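Local coordinates for dermonecrotic toxin (Pasteurella multocida, PDB 2EBF), which acts as a mitogenic, bone-resorbing toxin in the atrophic rhinitis of pigs, its C-terminal region carrying a thiol protease-like catalytic triad, at residues H666-F671 and E677-A682. Numbering follows the deposited sequence.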
ATOM      1  N   HIS A 666       5.578 -24.581  27.267  1.00 24.01           N
ATOM      2  CA  HIS A 666       6.622 -25.579  27.118  1.00 23.48           C
ATOM      3  C   HIS A 666       7.865 -24.855  26.640  1.00 23.50           C
ATOM      4  O   HIS A 666       7.771 -23.746  26.105  1.00 23.04           O
ATOM      5  CB  HIS A 666       6.205 -26.656  26.104  1.00 24.09           C
ATOM      6  CG  HIS A 666       7.175 -27.802  25.997  1.00 23.25           C
ATOM      7  ND1 HIS A 666       7.849 -28.314  27.087  1.00 24.26           N
ATOM      8  CD2 HIS A 666       7.541 -28.563  24.940  1.00 22.51           C
ATOM      9  CE1 HIS A 666       8.603 -29.328  26.700  1.00 24.46           C
ATOM     10  NE2 HIS A 666       8.445 -29.491  25.397  1.00 22.50           N
ATOM     11  N   THR A 667       9.025 -25.476  26.834  1.00 23.38           N
ATOM     12  CA  THR A 667      10.298 -24.842  26.497  1.00 23.29           C
ATOM     13  C   THR A 667      11.314 -25.914  26.117  1.00 24.20           C
ATOM     14  O   THR A 667      11.174 -27.082  26.499  1.00 24.25           O
ATOM     15  CB  THR A 667      10.789 -23.944  27.691  1.00 23.45           C
ATOM     16  OG1 THR A 667      11.798 -23.022  27.242  1.00 24.27           O
ATOM     17  CG2 THR A 667      11.312 -24.794  28.854  1.00 23.98           C
ATOM     18  N   THR A 668      12.331 -25.524  25.354  1.00 23.92           N
ATOM     19  CA  THR A 668      13.355 -26.466  24.931  1.00 24.32           C
ATOM     20  C   THR A 668      14.691 -25.741  24.763  1.00 24.48           C
ATOM     21  O   THR A 668      14.732 -24.570  24.366  1.00 24.16           O
ATOM     22  CB  THR A 668      12.947 -27.175  23.591  1.00 23.94           C
ATOM     23  OG1 THR A 668      13.891 -28.210  23.261  1.00 25.14           O
ATOM     24  CG2 THR A 668      12.892 -26.177  22.435  1.00 24.30           C
ATOM     25  N   ALA A 669      15.772 -26.442  25.102  1.00 24.15           N
ATOM     26  CA  ALA A 669      17.108 -26.084  24.649  1.00 24.27           C
ATOM     27  C   ALA A 669      17.238 -26.400  23.163  1.00 24.91           C
ATOM     28  O   ALA A 669      16.377 -27.069  22.577  1.00 24.69           O
ATOM     29  CB  ALA A 669      18.149 -26.858  25.439  1.00 24.35           C
ATOM     30  N   SER A 670      18.318 -25.926  22.553  1.00 24.70           N
ATOM     31  CA  SER A 670      18.576 -26.207  21.152  1.00 25.71           C
ATOM     32  C   SER A 670      20.080 -26.231  20.905  1.00 26.29           C
ATOM     33  O   SER A 670      20.871 -25.759  21.738  1.00 25.29           O
ATOM     34  CB  SER A 670      17.906 -25.147  20.264  1.00 25.88           C
ATOM     35  OG  SER A 670      18.451 -23.867  20.520  1.00 26.35           O
ATOM     36  N   PHE A 671      20.476 -26.815  19.782  1.00 26.78           N
ATOM     37  CA  PHE A 671      21.844 -26.654  19.307  1.00 28.29           C
ATOM     38  C   PHE A 671      21.781 -25.920  17.978  1.00 29.41           C
ATOM     39  O   PHE A 671      20.735 -25.890  17.323  1.00 29.32           O
ATOM     40  CB  PHE A 671      22.596 -28.003  19.207  1.00 28.25           C
ATOM     41  CG  PHE A 671      22.126 -28.891  18.087  1.00 28.20           C
ATOM     42  CD1 PHE A 671      22.737 -28.840  16.839  1.00 29.85           C
ATOM     43  CD2 PHE A 671      21.091 -29.798  18.283  1.00 29.07           C
ATOM     44  CE1 PHE A 671      22.305 -29.648  15.802  1.00 29.48           C
ATOM     45  CE2 PHE A 671      20.651 -30.620  17.244  1.00 28.04           C
ATOM     46  CZ  PHE A 671      21.261 -30.551  16.006  1.00 30.41           C
ATOM     47  N   GLU A 677      18.577 -23.258  14.274  1.00 34.42           N
ATOM     48  CA  GLU A 677      18.456 -23.866  15.597  1.00 32.68           C
ATOM     49  C   GLU A 677      17.590 -25.129  15.550  1.00 31.55           C
ATOM     50  O   GLU A 677      16.553 -25.166  14.884  1.00 31.03           O
ATOM     51  CB  GLU A 677      17.908 -22.868  16.619  1.00 32.75           C
ATOM     52  CG  GLU A 677      18.876 -21.726  16.909  1.00 32.55           C
ATOM     53  CD  GLU A 677      18.790 -21.224  18.317  1.00 32.84           C
ATOM     54  OE1 GLU A 677      17.993 -21.768  19.113  1.00 31.76           O
ATOM     55  OE2 GLU A 677      19.539 -20.278  18.641  1.00 34.64           O
ATOM     56  N   PHE A 678      18.042 -26.159  16.258  1.00 30.30           N
ATOM     57  CA  PHE A 678      17.335 -27.433  16.312  1.00 29.05           C
ATOM     58  C   PHE A 678      16.982 -27.737  17.754  1.00 28.25           C
ATOM     59  O   PHE A 678      17.877 -27.912  18.581  1.00 28.28           O
ATOM     60  CB  PHE A 678      18.229 -28.534  15.761  1.00 29.21           C
ATOM     61  CG  PHE A 678      18.453 -28.443  14.282  1.00 29.29           C
ATOM     62  CD1 PHE A 678      17.624 -29.128  13.407  1.00 29.79           C
ATOM     63  CD2 PHE A 678      19.480 -27.654  13.768  1.00 30.43           C
ATOM     64  CE1 PHE A 678      17.817 -29.047  12.036  1.00 29.87           C
ATOM     65  CE2 PHE A 678      19.680 -27.561  12.390  1.00 30.74           C
ATOM     66  CZ  PHE A 678      18.843 -28.261  11.529  1.00 29.71           C
ATOM     67  N   ALA A 679      15.685 -27.778  18.062  1.00 27.06           N
ATOM     68  CA  ALA A 679      15.230 -28.115  19.408  1.00 26.24           C
ATOM     69  C   ALA A 679      15.749 -29.491  19.826  1.00 25.83           C
ATOM     70  O   ALA A 679      15.760 -30.420  19.020  1.00 26.28           O
ATOM     71  CB  ALA A 679      13.721 -28.100  19.465  1.00 26.28           C
ATOM     72  N   VAL A 680      16.192 -29.598  21.077  1.00 25.33           N
ATOM     73  CA  VAL A 680      16.522 -30.887  21.694  1.00 24.97           C
ATOM     74  C   VAL A 680      15.644 -30.986  22.938  1.00 24.88           C
ATOM     75  O   VAL A 680      15.982 -30.486  24.014  1.00 24.77           O
ATOM     76  CB  VAL A 680      18.036 -31.037  22.014  1.00 24.93           C
ATOM     77  CG1 VAL A 680      18.319 -32.355  22.756  1.00 24.83           C
ATOM     78  CG2 VAL A 680      18.853 -30.988  20.732  1.00 23.78           C
ATOM     79  N   ASP A 681      14.494 -31.619  22.769  1.00 24.34           N
ATOM     80  CA  ASP A 681      13.437 -31.532  23.763  1.00 24.49           C
ATOM     81  C   ASP A 681      13.251 -32.897  24.431  1.00 24.83           C
ATOM     82  O   ASP A 681      12.576 -33.785  23.892  1.00 24.72           O
ATOM     83  CB  ASP A 681      12.166 -31.024  23.084  1.00 24.87           C
ATOM     84  CG  ASP A 681      10.964 -30.970  24.007  1.00 23.48           C
ATOM     85  OD1 ASP A 681      11.070 -31.278  25.208  1.00 23.68           O
ATOM     86  OD2 ASP A 681       9.888 -30.616  23.503  1.00 23.29           O
ATOM     87  N   ALA A 682      13.863 -33.038  25.604  1.00 24.25           N
ATOM     88  CA  ALA A 682      13.859 -34.277  26.366  1.00 25.24           C
ATOM     89  C   ALA A 682      12.649 -34.405  27.303  1.00 25.46           C
ATOM     90  O   ALA A 682      12.553 -35.359  28.087  1.00 25.87           O
ATOM     91  CB  ALA A 682      15.162 -34.408  27.152  1.00 24.95           C
TER
HETATM   92  O   HOH W   1      12.621 -29.880  26.804  1.00 37.56           O
HETATM   93  O   HOH W   2      15.401 -29.133  26.292  1.00 23.40           O
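His666 reaches Asp681 through NE2, which donates to OD2 at 2.6 Å on the syn side but tilted 27° from the carboxylate plane, ring and carboxylate being turned 44° against each other. With CG anti to the backbone N (chi1 -174°), the imidazole side chain extends across to the neighbouring strand. Asp681 is fixed by Trp704 NE1 on OD2 and by Ser683 N on OD1, while a water donates to both OD1 and Thr667 O. A second water joins Ala669 N to Val680 O where the strands splay apart. Beyond it the pairing tightens, and Phe671 and Phe678 exchange two backbone hydrogen bonds. Phe678 CB sits over one face of the Phe671 ring, 3.9 Å from its centroid, and Val680 CG2 meets the ring edge 3.5 Å from Phe671 CD2. The rings are nearly parallel but slid apart, and both pack on Leu602 of helix 596-610. Near the turn Ser670 OG donates to Glu677 OE1 at 2.6 Å, from above the carboxylate plane; Met646 N and Gly647 N also bind this carboxylate. The arrangement is a twisted antiparallel beta hairpin of the C3 domain sheet, its buried His-carboxylate pair consistent with the His-Asp part of a thiol protease-like triad.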